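PDB 4ZQG: 1-deoxy-D-xylulose 5-phosphate reductoisomerase from Moraxella catarrhalis, which converts 1-deoxy-D-xylulose 5-phosphate to 2-C-methyl-D-erythritol 4-phosphate in the MEP pathway and is bound here to NADH, fosmidomycin and magnesium. Local coordinates for residues 34-39 / 56-61; 64-69 / 82-87; 171-176 / 242-247; 184-189 / 261-266; 200-205 / 355-360. One frame throughout, in Å; residues are numbered along the deposited sequence.

In the fold
Interactions 1 and 2 come first along the chain and lie in the parallel sheet of the nucleotide-binding domain, their centres about 12 Å apart. Strand 58-61 pairs with strand 33-39 in interaction 1 and neighbours strand 81-84 of interaction 2. Interactions 3 and 4 touch through Leu-185, which packs on Phe-243 and Leu-245; their centres are about 14 Å apart, and their segments alternate along the chain. Both lie across the chain's centre from interaction 2. Interaction 5 joins residues 200-205 to 355-360, which lead into helix 359-368; its centre is about 29 Å from that of interaction 4, without contact. The set spans the NADH-binding domain, the sheet by the fosmidomycin pocket and a helical region.

Interaction 1 of 5, residues 34-39 / 56-61; sequences RIHALT and PVKICT
Residues Ala-37, Leu-38 and Thr-39 pair in parallel with Lys-58, Ile-59 and Cys-60. Lys-58 N donates to His-36 O at 3.1 Å, almost in line with the C=O bond (164° at the oxygen). The next two backbone bonds are weak: Leu-38 N to Lys-58 O and Cys-60 N to Leu-38 O. Ala-37 CA also makes a CA-H...O contact with Lys-58 O at 3.1 Å.

The side-chain contact centres on His-36. Its CG is anti to the backbone N (chi1 177°), which brings the ring alongside the second segment. Val-57 CB lies over one face of the His-36 ring, 4.1 Å from the centroid, in a CH-pi contact. The Lys-58 chain runs beside the ring in the same direction, with CE 4.1 Å from His-36 NE2. Asp-95 gathers both groups, accepting from NE2 and forming a salt bridge with Lys-58. At the ring edge, NH1 and NH2 of Arg-34 each make a weak bond to His-36 ND1.

Leu-38 CD1 meets Pro-56 CG at 4.3 Å.

This is the strand pair of a beta-alpha-beta unit in the Rossmann-type domain. Helix 44-54 packs on Leu-38, helix 85-93 on Ala-37 and Cys-60, and strand 7-12 borders strand 33-39.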
# COMPACT_ATOMS: atom_id res chain seq x y z
N ARG A 34 12.68 -24.85 -11.66
CA ARG A 34 13.26 -25.68 -12.70
C ARG A 34 12.85 -25.08 -14.05
O ARG A 34 11.66 -24.89 -14.28
CB ARG A 34 12.73 -27.13 -12.58
CG ARG A 34 13.09 -28.04 -13.76
CD ARG A 34 12.68 -29.51 -13.60
NE ARG A 34 11.31 -29.76 -14.05
CZ ARG A 34 10.92 -29.83 -15.33
NH1 ARG A 34 11.79 -29.66 -16.33
NH2 ARG A 34 9.64 -30.06 -15.59
N ILE A 35 13.79 -24.81 -14.94
CA ILE A 35 13.43 -24.32 -16.27
C ILE A 35 13.07 -25.47 -17.20
O ILE A 35 13.89 -26.24 -17.56
CB ILE A 35 14.57 -23.57 -16.95
CG1 ILE A 35 15.15 -22.47 -16.07
CG2 ILE A 35 14.09 -23.01 -18.27
CD1 ILE A 35 14.15 -21.58 -15.42
N HIS A 36 11.83 -25.57 -17.60
CA HIS A 36 11.44 -26.59 -18.52
C HIS A 36 11.54 -26.09 -19.94
O HIS A 36 11.83 -26.87 -20.83
CB HIS A 36 10.03 -27.01 -18.21
CG HIS A 36 9.48 -28.02 -19.14
ND1 HIS A 36 9.67 -29.37 -18.97
CD2 HIS A 36 8.71 -27.88 -20.24
CE1 HIS A 36 9.05 -30.02 -19.94
NE2 HIS A 36 8.44 -29.13 -20.71
N ALA A 37 11.30 -24.80 -20.20
CA ALA A 37 11.37 -24.30 -21.56
C ALA A 37 11.68 -22.84 -21.66
O ALA A 37 11.45 -22.12 -20.75
CB ALA A 37 10.08 -24.59 -22.29
N LEU A 38 12.27 -22.43 -22.78
CA LEU A 38 12.65 -21.04 -23.04
C LEU A 38 12.37 -20.80 -24.51
O LEU A 38 12.52 -21.71 -25.27
CB LEU A 38 14.15 -20.84 -22.81
CG LEU A 38 14.69 -21.19 -21.44
CD1 LEU A 38 16.21 -21.14 -21.47
CD2 LEU A 38 14.20 -20.20 -20.41
N THR A 39 11.95 -19.61 -24.90
CA THR A 39 11.66 -19.34 -26.28
C THR A 39 12.18 -18.01 -26.69
O THR A 39 12.24 -17.09 -25.88
CB THR A 39 10.16 -19.29 -26.58
OG1 THR A 39 9.61 -17.98 -26.34
CG2 THR A 39 9.40 -20.39 -25.82
N PRO A 56 17.30 -26.75 -20.66
CA PRO A 56 15.87 -26.89 -20.72
C PRO A 56 15.45 -28.12 -21.49
O PRO A 56 16.16 -28.55 -22.39
CB PRO A 56 15.44 -25.68 -21.52
CG PRO A 56 16.57 -25.37 -22.36
CD PRO A 56 17.75 -25.62 -21.48
N VAL A 57 14.28 -28.66 -21.16
CA VAL A 57 13.75 -29.78 -21.89
C VAL A 57 13.38 -29.36 -23.31
O VAL A 57 13.58 -30.11 -24.22
CB VAL A 57 12.57 -30.43 -21.14
CG1 VAL A 57 12.00 -31.59 -21.92
CG2 VAL A 57 13.03 -30.90 -19.77
N LYS A 58 12.85 -28.17 -23.50
CA LYS A 58 12.40 -27.73 -24.83
C LYS A 58 12.73 -26.29 -25.03
O LYS A 58 12.71 -25.51 -24.09
CB LYS A 58 10.87 -27.87 -24.99
CG LYS A 58 10.26 -29.15 -24.45
CD LYS A 58 8.84 -29.36 -24.98
CE LYS A 58 8.30 -30.72 -24.53
NZ LYS A 58 6.84 -30.84 -24.73
N ILE A 59 12.98 -25.91 -26.26
CA ILE A 59 13.04 -24.50 -26.62
C ILE A 59 12.36 -24.34 -27.97
O ILE A 59 12.16 -25.33 -28.67
CB ILE A 59 14.48 -23.95 -26.69
CG1 ILE A 59 15.23 -24.63 -27.85
CG2 ILE A 59 15.16 -24.14 -25.36
CD1 ILE A 59 16.73 -24.39 -27.86
N CYS A 60 11.99 -23.11 -28.31
CA CYS A 60 11.23 -22.82 -29.50
C CYS A 60 11.79 -21.57 -30.07
O CYS A 60 12.07 -20.64 -29.32
CB CYS A 60 9.76 -22.60 -29.14
SG CYS A 60 8.68 -22.17 -30.53
N THR A 61 11.90 -21.50 -31.39
CA THR A 61 12.35 -20.28 -32.07
C THR A 61 11.48 -20.01 -33.28
O THR A 61 10.48 -20.73 -33.51
CB THR A 61 13.84 -20.35 -32.47
OG1 THR A 61 14.25 -19.13 -33.08
CG2 THR A 61 14.09 -21.49 -33.43

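Interaction 2 of 5, residues 64-69 / 82-87; sequences DNYAQL and ILSGDE
Tyr-66 meets Ile-82 through one side of its ring. Ile-82 CG2 is 3.5 Å from Tyr-66 CD2 and equally close to CE2, approaching obliquely. The backbone carbonyl Leu-83 O comes to the ring edge, 3.7 Å from Tyr-66 CD2. Nearer the helix, Tyr-66 CB touches Ser-84 CB at 3.7 Å. One turn on, Leu-69 CD1 reaches the same methyl, Ile-82 CG2, at 3.9 Å, so CG2 fits between two side chains of the helix.

The chi1 of Tyr-66, 168°, swings the ring toward Ile-82 and Leu-83. Ile-82 turns CG2 to Tyr-66 and Leu-69.

Further out, Leu-69 also packs on Ile-59 and on Val-44, while Ile-82 continues along helix 66-75 to Ser-70 and Val-73. The contact thus closes the helix-to-strand half of the beta-alpha-beta unit 58-61, 66-75, 81-84, at an outermost strand of the sheet within this chain. No hydrogen bond joins the two segments. Their hold rests on van der Waals contact among aromatic and aliphatic carbons, with a backbone oxygen near the ring's C-H edge.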
# COMPACT_ATOMS: atom_id res chain seq x y z
N ASP A 64 12.20 -19.53 -39.49
CA ASP A 64 13.39 -19.16 -40.19
C ASP A 64 14.69 -19.62 -39.49
O ASP A 64 15.69 -19.82 -40.16
CB ASP A 64 13.41 -17.64 -40.47
CG ASP A 64 12.67 -17.27 -41.77
OD1 ASP A 64 11.48 -16.92 -41.70
OD2 ASP A 64 13.26 -17.35 -42.88
N ASN A 65 14.67 -19.80 -38.17
CA ASN A 65 15.85 -20.25 -37.46
C ASN A 65 15.85 -21.68 -36.95
O ASN A 65 16.81 -22.09 -36.30
CB ASN A 65 16.12 -19.35 -36.25
CG ASN A 65 16.26 -17.91 -36.62
OD1 ASN A 65 15.74 -17.01 -35.91
ND2 ASN A 65 16.96 -17.64 -37.69
N TYR A 66 14.81 -22.44 -37.23
CA TYR A 66 14.67 -23.73 -36.57
C TYR A 66 15.84 -24.64 -36.94
O TYR A 66 16.49 -25.26 -36.07
CB TYR A 66 13.28 -24.33 -36.90
CG TYR A 66 13.14 -25.76 -36.50
CD1 TYR A 66 13.33 -26.77 -37.44
CD2 TYR A 66 12.88 -26.12 -35.20
CE1 TYR A 66 13.23 -28.10 -37.09
CE2 TYR A 66 12.75 -27.45 -34.83
CZ TYR A 66 12.95 -28.43 -35.79
OH TYR A 66 12.85 -29.76 -35.48
N ALA A 67 16.14 -24.69 -38.24
CA ALA A 67 17.22 -25.54 -38.75
C ALA A 67 18.54 -25.13 -38.16
O ALA A 67 19.25 -25.94 -37.60
CB ALA A 67 17.27 -25.51 -40.28
N GLN A 68 18.86 -23.84 -38.26
CA GLN A 68 20.13 -23.33 -37.74
C GLN A 68 20.29 -23.65 -36.25
O GLN A 68 21.34 -24.04 -35.79
CB GLN A 68 20.22 -21.83 -37.99
CG GLN A 68 21.36 -21.11 -37.28
CD GLN A 68 21.09 -19.61 -37.18
OE1 GLN A 68 21.70 -18.90 -36.38
NE2 GLN A 68 20.12 -19.12 -37.96
N LEU A 69 19.22 -23.51 -35.50
CA LEU A 69 19.32 -23.66 -34.07
C LEU A 69 19.44 -25.12 -33.72
O LEU A 69 20.13 -25.44 -32.78
CB LEU A 69 18.10 -23.02 -33.38
CG LEU A 69 18.07 -22.53 -31.93
CD1 LEU A 69 17.06 -23.31 -31.10
CD2 LEU A 69 19.41 -22.51 -31.20
N ILE A 82 13.90 -29.09 -29.79
CA ILE A 82 13.73 -27.79 -30.43
C ILE A 82 12.39 -27.79 -31.10
O ILE A 82 11.97 -28.83 -31.62
CB ILE A 82 14.79 -27.51 -31.49
CG1 ILE A 82 16.17 -27.57 -30.87
CG2 ILE A 82 14.58 -26.14 -32.10
CD1 ILE A 82 16.73 -28.97 -30.74
N LEU A 83 11.72 -26.63 -31.07
CA LEU A 83 10.39 -26.43 -31.60
C LEU A 83 10.40 -25.16 -32.42
O LEU A 83 11.33 -24.37 -32.31
CB LEU A 83 9.39 -26.32 -30.47
CG LEU A 83 9.27 -27.49 -29.50
CD1 LEU A 83 8.16 -27.24 -28.48
CD2 LEU A 83 8.97 -28.79 -30.23
N SER A 84 9.39 -24.92 -33.25
CA SER A 84 9.32 -23.64 -33.94
C SER A 84 7.93 -23.10 -34.08
O SER A 84 6.98 -23.82 -33.93
CB SER A 84 9.94 -23.77 -35.33
OG SER A 84 9.13 -24.55 -36.17
N GLY A 85 7.83 -21.82 -34.40
CA GLY A 85 6.54 -21.13 -34.59
C GLY A 85 5.48 -21.24 -33.51
O GLY A 85 5.71 -21.69 -32.40
N ASP A 86 4.29 -20.79 -33.86
CA ASP A 86 3.19 -20.74 -32.93
C ASP A 86 2.85 -22.13 -32.42
O ASP A 86 2.41 -22.33 -31.30
CB ASP A 86 1.98 -20.10 -33.62
CG ASP A 86 2.25 -18.63 -34.02
OD1 ASP A 86 2.30 -18.39 -35.24
OD2 ASP A 86 2.42 -17.73 -33.15
N GLU A 87 3.10 -23.10 -33.25
CA GLU A 87 2.82 -24.46 -32.92
C GLU A 87 3.67 -24.86 -31.72
O GLU A 87 3.19 -25.52 -30.80
CB GLU A 87 3.08 -25.34 -34.15
CG GLU A 87 2.37 -24.84 -35.43
CD GLU A 87 3.26 -24.06 -36.43
OE1 GLU A 87 3.55 -24.64 -37.52
OE2 GLU A 87 3.64 -22.88 -36.17

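Interaction 3 of 5, residues 171-176 / 242-247; sequences DNTAIH and LFDLKE
A His-carboxylate hydrogen bond between His-176 and Asp-244 ties a short 3-10 turn to the loop that follows helix 230-243. His-176 NE2 donates to Asp-244 OD1 at 2.8 Å. The acceptor lies in the plane of the imidazole, but NE2 stands 49° out of the carboxylate plane, above it. The two planes are nearly perpendicular, 83° apart. Ile-175 CG2 sits over the centre of the His-176 ring, 3.8 Å above its plane.

The second bond is made to the last turn of helix 230-243. Asn-172 ND2 donates to Leu-242 O at 2.8 Å. The oxygen lies in the amide plane, while the donor stands above the carbonyl plane. CG is placed between the backbone N and carbonyl carbon (chi1 67°), which brings the amide up to this carbonyl. Asn-172 OD1 is taken by Lys-144.

Residues 171-173 form an Asx turn. Asp-171 OD2 accepts from Thr-173 N at 3.2 Å and from Thr-173 OG1 at 2.7 Å, both from one face of the carboxylate. This turn links helix 166-170 to the 3-10 segment.

Ile-175 CG2 touches Phe-243 O at 3.5 Å and Leu-245 CD2 at 4.0 Å. Leu-245 and Phe-243 then pack on Leu-185 of strand 182-189.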
# COMPACT_ATOMS: atom_id res chain seq x y z
N ASP A 171 -10.24 -14.44 -6.54
CA ASP A 171 -11.37 -14.33 -7.46
C ASP A 171 -11.69 -12.87 -7.78
O ASP A 171 -12.31 -12.15 -6.95
CB ASP A 171 -12.57 -15.01 -6.84
CG ASP A 171 -13.83 -14.82 -7.63
OD1 ASP A 171 -14.94 -14.93 -7.03
OD2 ASP A 171 -13.75 -14.54 -8.85
N ASN A 172 -11.33 -12.42 -8.98
CA ASN A 172 -11.49 -10.99 -9.30
C ASN A 172 -12.93 -10.44 -9.28
O ASN A 172 -13.11 -9.24 -9.22
CB ASN A 172 -10.76 -10.61 -10.60
CG ASN A 172 -11.36 -11.24 -11.85
OD1 ASN A 172 -12.18 -12.16 -11.79
ND2 ASN A 172 -10.95 -10.74 -13.00
N THR A 173 -13.93 -11.33 -9.31
CA THR A 173 -15.33 -10.91 -9.31
C THR A 173 -15.79 -10.49 -7.93
O THR A 173 -16.74 -9.73 -7.82
CB THR A 173 -16.26 -12.03 -9.80
OG1 THR A 173 -16.09 -13.17 -8.97
CG2 THR A 173 -15.95 -12.39 -11.23
N ALA A 174 -15.11 -10.99 -6.91
CA ALA A 174 -15.31 -10.59 -5.52
C ALA A 174 -15.21 -9.08 -5.32
O ALA A 174 -15.75 -8.56 -4.34
CB ALA A 174 -14.31 -11.28 -4.61
N ILE A 175 -14.53 -8.37 -6.22
CA ILE A 175 -14.42 -6.92 -6.15
C ILE A 175 -15.73 -6.15 -6.30
O ILE A 175 -15.76 -4.94 -6.12
CB ILE A 175 -13.48 -6.39 -7.23
CG1 ILE A 175 -12.93 -5.02 -6.87
CG2 ILE A 175 -14.17 -6.32 -8.59
CD1 ILE A 175 -11.79 -4.55 -7.72
N HIS A 176 -16.82 -6.82 -6.67
CA HIS A 176 -18.09 -6.10 -6.78
C HIS A 176 -18.89 -6.22 -5.51
O HIS A 176 -19.90 -5.59 -5.39
CB HIS A 176 -18.91 -6.59 -7.97
CG HIS A 176 -18.18 -6.49 -9.27
ND1 HIS A 176 -18.03 -5.29 -9.94
CD2 HIS A 176 -17.55 -7.42 -10.02
CE1 HIS A 176 -17.36 -5.49 -11.05
NE2 HIS A 176 -17.05 -6.78 -11.13
N LEU A 242 -8.29 -7.56 -15.91
CA LEU A 242 -7.65 -8.26 -14.81
C LEU A 242 -8.49 -8.17 -13.56
O LEU A 242 -8.64 -9.14 -12.81
CB LEU A 242 -6.27 -7.69 -14.52
CG LEU A 242 -5.07 -8.23 -15.30
CD1 LEU A 242 -3.85 -7.43 -14.86
CD2 LEU A 242 -4.92 -9.71 -15.05
N PHE A 243 -9.00 -6.97 -13.32
CA PHE A 243 -9.66 -6.69 -12.07
C PHE A 243 -11.18 -6.59 -12.20
O PHE A 243 -11.87 -6.28 -11.25
CB PHE A 243 -9.07 -5.42 -11.51
CG PHE A 243 -7.59 -5.50 -11.36
CD1 PHE A 243 -6.77 -4.62 -12.02
CD2 PHE A 243 -7.04 -6.45 -10.55
CE1 PHE A 243 -5.40 -4.70 -11.89
CE2 PHE A 243 -5.69 -6.51 -10.38
CZ PHE A 243 -4.87 -5.64 -11.07
N ASP A 244 -11.67 -6.93 -13.38
CA ASP A 244 -13.07 -7.09 -13.65
C ASP A 244 -13.89 -5.82 -13.41
O ASP A 244 -14.97 -5.90 -12.84
CB ASP A 244 -13.62 -8.25 -12.86
CG ASP A 244 -14.91 -8.72 -13.41
OD1 ASP A 244 -15.87 -8.86 -12.63
OD2 ASP A 244 -15.00 -8.86 -14.65
N LEU A 245 -13.38 -4.70 -13.91
CA LEU A 245 -14.00 -3.39 -13.80
C LEU A 245 -14.18 -2.75 -15.17
O LEU A 245 -13.68 -3.27 -16.17
CB LEU A 245 -13.08 -2.49 -12.99
CG LEU A 245 -12.75 -2.93 -11.57
CD1 LEU A 245 -11.74 -1.98 -10.98
CD2 LEU A 245 -13.99 -2.94 -10.68
N LYS A 246 -14.85 -1.60 -15.21
CA LYS A 246 -14.99 -0.79 -16.42
C LYS A 246 -14.12 0.44 -16.30
O LYS A 246 -13.67 0.75 -15.24
CB LYS A 246 -16.43 -0.36 -16.65
CG LYS A 246 -17.43 -1.49 -16.60
CD LYS A 246 -17.36 -2.32 -17.84
CE LYS A 246 -18.38 -3.43 -17.79
NZ LYS A 246 -18.30 -4.12 -19.10
N GLU A 247 -13.87 1.12 -17.40
CA GLU A 247 -12.86 2.17 -17.41
C GLU A 247 -13.16 3.35 -16.48
O GLU A 247 -12.24 3.99 -16.02
CB GLU A 247 -12.56 2.70 -18.82
CG GLU A 247 -13.75 3.21 -19.63
CD GLU A 247 -14.39 4.48 -19.05
OE1 GLU A 247 -13.62 5.35 -18.59
OE2 GLU A 247 -15.65 4.62 -19.08

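Interaction 4 of 5, residues 184-189 / 261-266; sequences KLWLTA and HSLVEY
Antiparallel strands 182-189 and 260-266 are the central pair of the four-stranded mixed sheet. Trp-186 and Leu-263 form a hydrogen-bonded pair. Trp-186 N donates to Leu-263 O at 2.8 Å in a nearly straight bond (175°); Leu-263 N returns to Trp-186 O at 2.9 Å. Glu-265 N bonds Lys-184 O in the next such pair. Near the pocket end, Thr-188 N donates to Ser-262 OG at 3.2 Å. Ala-189, one residue on, touches fosmidomycin.

Leu-185 CD2 and Val-264 CG2 meet at 3.8 Å on one face. On the other, Trp-186 CB touches Leu-263 CD1. Leu-303 and Pro-300 of the second subunit pack on Trp-186 and Glu-265, so this face borders the dimer interface.

The extended chain of Glu-265 lies between Lys-184 and Trp-186. Lys-184 NZ forms a salt bridge to Glu-265 OE1 at 3.5 Å, and a water also joins them, its bond to Lys-184 NZ weak. Trp-186 NE1 donates to Glu-265 OE1 at 3.0 Å, in the indole plane and on the anti side of the carboxylate.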
# COMPACT_ATOMS: atom_id res chain seq x y z
N LYS A 184 -11.99 2.89 -6.51
CA LYS A 184 -11.42 2.98 -7.83
C LYS A 184 -9.94 2.65 -7.84
O LYS A 184 -9.32 2.58 -6.79
CB LYS A 184 -11.68 4.37 -8.39
CG LYS A 184 -11.01 5.52 -7.68
CD LYS A 184 -11.09 6.76 -8.57
CE LYS A 184 -12.49 7.41 -8.52
NZ LYS A 184 -12.42 8.61 -7.66
N LEU A 185 -9.39 2.42 -9.04
CA LEU A 185 -7.96 2.07 -9.19
C LEU A 185 -7.25 3.25 -9.82
O LEU A 185 -7.82 3.89 -10.68
CB LEU A 185 -7.79 0.84 -10.07
CG LEU A 185 -8.60 -0.39 -9.68
CD1 LEU A 185 -8.27 -1.55 -10.59
CD2 LEU A 185 -8.33 -0.80 -8.24
N TRP A 186 -6.06 3.56 -9.35
CA TRP A 186 -5.30 4.67 -9.91
C TRP A 186 -4.04 4.10 -10.57
O TRP A 186 -3.23 3.43 -9.89
CB TRP A 186 -4.90 5.62 -8.81
CG TRP A 186 -6.02 6.41 -8.35
CD1 TRP A 186 -6.96 6.05 -7.41
CD2 TRP A 186 -6.41 7.70 -8.81
NE1 TRP A 186 -7.87 7.03 -7.28
CE2 TRP A 186 -7.54 8.07 -8.09
CE3 TRP A 186 -5.87 8.60 -9.73
CZ2 TRP A 186 -8.17 9.27 -8.28
CZ3 TRP A 186 -6.50 9.82 -9.90
CH2 TRP A 186 -7.63 10.14 -9.18
N LEU A 187 -3.89 4.31 -11.88
CA LEU A 187 -2.67 3.91 -12.61
C LEU A 187 -1.72 5.08 -12.66
O LEU A 187 -2.08 6.13 -13.13
CB LEU A 187 -2.99 3.48 -14.05
CG LEU A 187 -3.71 2.16 -14.22
CD1 LEU A 187 -4.29 2.05 -15.60
CD2 LEU A 187 -2.77 1.03 -13.96
N THR A 188 -0.51 4.88 -12.16
CA THR A 188 0.55 5.90 -12.27
C THR A 188 1.20 5.83 -13.68
O THR A 188 1.31 4.78 -14.26
CB THR A 188 1.60 5.67 -11.16
OG1 THR A 188 1.74 4.25 -10.91
CG2 THR A 188 1.13 6.30 -9.89
N ALA A 189 1.63 6.96 -14.21
CA ALA A 189 2.25 7.05 -15.50
C ALA A 189 3.43 8.00 -15.41
O ALA A 189 3.29 9.12 -14.86
CB ALA A 189 1.26 7.64 -16.47
N HIS A 261 3.95 3.12 -7.96
CA HIS A 261 3.57 2.36 -9.14
C HIS A 261 2.09 2.18 -9.43
O HIS A 261 1.73 1.74 -10.50
CB HIS A 261 4.28 1.00 -9.12
CG HIS A 261 5.77 1.15 -9.12
ND1 HIS A 261 6.59 0.48 -8.24
CD2 HIS A 261 6.57 1.96 -9.83
CE1 HIS A 261 7.84 0.85 -8.45
NE2 HIS A 261 7.85 1.75 -9.41
N SER A 262 1.23 2.51 -8.49
CA SER A 262 -0.22 2.60 -8.70
C SER A 262 -0.85 2.56 -7.34
O SER A 262 -0.14 2.32 -6.35
CB SER A 262 -0.78 1.50 -9.62
OG SER A 262 -0.72 1.95 -10.95
N LEU A 263 -2.15 2.86 -7.29
CA LEU A 263 -2.88 2.87 -6.03
C LEU A 263 -4.26 2.24 -6.15
O LEU A 263 -4.84 2.14 -7.24
CB LEU A 263 -2.97 4.28 -5.45
CG LEU A 263 -1.74 5.19 -5.59
CD1 LEU A 263 -1.79 5.96 -6.88
CD2 LEU A 263 -1.65 6.17 -4.45
N VAL A 264 -4.76 1.78 -5.01
CA VAL A 264 -6.11 1.37 -4.87
C VAL A 264 -6.77 2.22 -3.81
O VAL A 264 -6.38 2.20 -2.65
CB VAL A 264 -6.19 -0.07 -4.44
CG1 VAL A 264 -7.61 -0.46 -4.19
CG2 VAL A 264 -5.59 -0.94 -5.55
N GLU A 265 -7.78 2.98 -4.23
CA GLU A 265 -8.58 3.83 -3.36
C GLU A 265 -9.78 3.09 -2.80
O GLU A 265 -10.55 2.56 -3.55
CB GLU A 265 -9.10 5.00 -4.17
CG GLU A 265 -10.04 5.89 -3.39
CD GLU A 265 -10.36 7.17 -4.09
OE1 GLU A 265 -10.09 7.31 -5.32
OE2 GLU A 265 -10.94 8.02 -3.39
N TYR A 266 -9.89 3.10 -1.47
CA TYR A 266 -11.00 2.51 -0.72
C TYR A 266 -12.02 3.57 -0.21
O TYR A 266 -11.75 4.77 -0.16
CB TYR A 266 -10.46 1.72 0.47
CG TYR A 266 -9.68 0.48 0.07
CD1 TYR A 266 -10.27 -0.78 0.10
CD2 TYR A 266 -8.36 0.56 -0.34
CE1 TYR A 266 -9.57 -1.90 -0.24
CE2 TYR A 266 -7.65 -0.56 -0.70
CZ TYR A 266 -8.26 -1.80 -0.66
OH TYR A 266 -7.56 -2.94 -1.04
O HOH W 1 -10.47 10.44 -5.92

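Interaction 5 of 5, residues 200-205 / 355-360; sequences KQMQNA and ICLTDI
Leu-357 and Thr-358 pack against Met-202, Gln-203 and Ala-205, where the end of helix 199-203 meets the turn leading into helix 359-368. In DXP reductoisomerases the region after strand 182-189 includes the flap over the active site. Residues 200-205 probably belong to this region; Met-202 has its side chain about 11 Å from the bound fosmidomycin.

The tight side centres on Leu-357. With CG swung opposite the backbone N (chi1 -175°), its side chain is sent to the helix end. Leu-357 CB lies 3.6 Å from Met-202 O, and Leu-357 CD2 meets Ala-205 CB at 4.1 Å. Met-202 O also accepts from Ala-205 N, which closes the last turn. Phe-194 touches Met-202, Ala-205 and Leu-357, and Phe-350 of helix 333-351 adds to the packing on Leu-357.

Thr-358 bridges to the looser side. Thr-358 CG2 reaches 3.7 Å from Gln-203 N and also touches Met-202 CB. Thr-358 OG1 is 3.5 Å from Gln-203 CG, the two side chains crossing at a slant.

Toward solvent, Gln-203 and Cys-356 touch only lightly. No hydrogen bond joins the segments. Within residues 355-360, Cys-356 N donates to Asp-359 OD1 at 3.3 Å, from above the carboxylate plane. The CB of Cys-356 stops 3.8 Å from Gln-203 O.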
# COMPACT_ATOMS: atom_id res chain seq x y z
N LYS A 200 5.22 20.56 -30.13
CA LYS A 200 6.11 20.85 -31.23
C LYS A 200 7.36 19.98 -31.16
O LYS A 200 7.80 19.44 -32.17
CB LYS A 200 6.50 22.35 -31.23
CG LYS A 200 5.33 23.35 -31.40
CD LYS A 200 4.74 23.85 -30.08
N GLN A 201 7.93 19.83 -29.97
CA GLN A 201 9.18 19.06 -29.82
C GLN A 201 8.99 17.52 -29.93
O GLN A 201 9.94 16.79 -30.25
CB GLN A 201 9.91 19.44 -28.53
CG GLN A 201 11.36 18.96 -28.45
CD GLN A 201 12.16 19.67 -27.37
OE1 GLN A 201 11.62 20.44 -26.57
NE2 GLN A 201 13.47 19.42 -27.36
N MET A 202 7.77 17.04 -29.66
CA MET A 202 7.45 15.63 -29.86
C MET A 202 7.36 15.33 -31.36
O MET A 202 7.87 14.30 -31.81
CB MET A 202 6.12 15.24 -29.20
CG MET A 202 6.04 15.32 -27.68
SD MET A 202 4.33 15.01 -27.16
CE MET A 202 4.26 13.23 -26.94
N GLN A 203 6.68 16.21 -32.10
CA GLN A 203 6.64 16.15 -33.57
C GLN A 203 7.99 15.69 -34.15
O GLN A 203 8.03 14.73 -34.92
CB GLN A 203 6.21 17.51 -34.17
CG GLN A 203 4.70 17.67 -34.43
CD GLN A 203 4.16 19.11 -34.30
OE1 GLN A 203 4.89 20.09 -34.43
NE2 GLN A 203 2.87 19.22 -34.03
N ASN A 204 9.08 16.36 -33.75
CA ASN A 204 10.41 16.18 -34.35
C ASN A 204 11.26 15.15 -33.64
O ASN A 204 12.46 15.10 -33.85
CB ASN A 204 11.19 17.49 -34.33
CG ASN A 204 10.45 18.65 -34.96
OD1 ASN A 204 9.22 18.65 -35.01
ND2 ASN A 204 11.19 19.65 -35.42
N ALA A 205 10.66 14.37 -32.76
CA ALA A 205 11.40 13.40 -31.97
C ALA A 205 12.15 12.40 -32.85
O ALA A 205 11.58 11.81 -33.76
CB ALA A 205 10.46 12.67 -31.02
N ILE A 355 7.00 7.51 -40.14
CA ILE A 355 6.12 8.57 -39.63
C ILE A 355 6.73 9.32 -38.46
O ILE A 355 7.70 8.87 -37.84
CB ILE A 355 4.71 8.05 -39.23
CG1 ILE A 355 4.79 7.02 -38.10
CG2 ILE A 355 4.00 7.45 -40.44
CD1 ILE A 355 3.47 6.81 -37.38
N CYS A 356 6.16 10.49 -38.20
CA CYS A 356 6.42 11.25 -36.98
C CYS A 356 5.87 10.58 -35.71
O CYS A 356 4.94 9.79 -35.77
CB CYS A 356 5.79 12.62 -37.11
SG CYS A 356 6.64 13.57 -38.35
N LEU A 357 6.42 10.94 -34.56
CA LEU A 357 5.90 10.39 -33.30
C LEU A 357 4.42 10.74 -33.08
O LEU A 357 3.63 9.85 -32.74
CB LEU A 357 6.71 10.88 -32.10
CG LEU A 357 6.29 10.23 -30.78
CD1 LEU A 357 6.56 8.72 -30.78
CD2 LEU A 357 6.98 10.92 -29.62
N THR A 358 4.07 12.02 -33.27
CA THR A 358 2.70 12.52 -33.15
C THR A 358 1.73 11.93 -34.17
O THR A 358 0.52 12.04 -34.04
CB THR A 358 2.66 14.03 -33.36
OG1 THR A 358 3.41 14.37 -34.54
CG2 THR A 358 3.25 14.73 -32.18
N ASP A 359 2.27 11.33 -35.23
CA ASP A 359 1.44 10.62 -36.19
C ASP A 359 0.85 9.33 -35.60
O ASP A 359 -0.11 8.82 -36.14
CB ASP A 359 2.22 10.32 -37.49
CG ASP A 359 2.38 11.54 -38.42
OD1 ASP A 359 3.26 11.45 -39.33
OD2 ASP A 359 1.65 12.57 -38.28
N ILE A 360 1.39 8.79 -34.51
CA ILE A 360 0.81 7.59 -33.92
C ILE A 360 -0.63 7.84 -33.49
O ILE A 360 -1.48 6.96 -33.61
CB ILE A 360 1.67 7.03 -32.76
CG1 ILE A 360 3.02 6.55 -33.32
CG2 ILE A 360 0.93 5.91 -32.01
CD1 ILE A 360 3.95 5.87 -32.34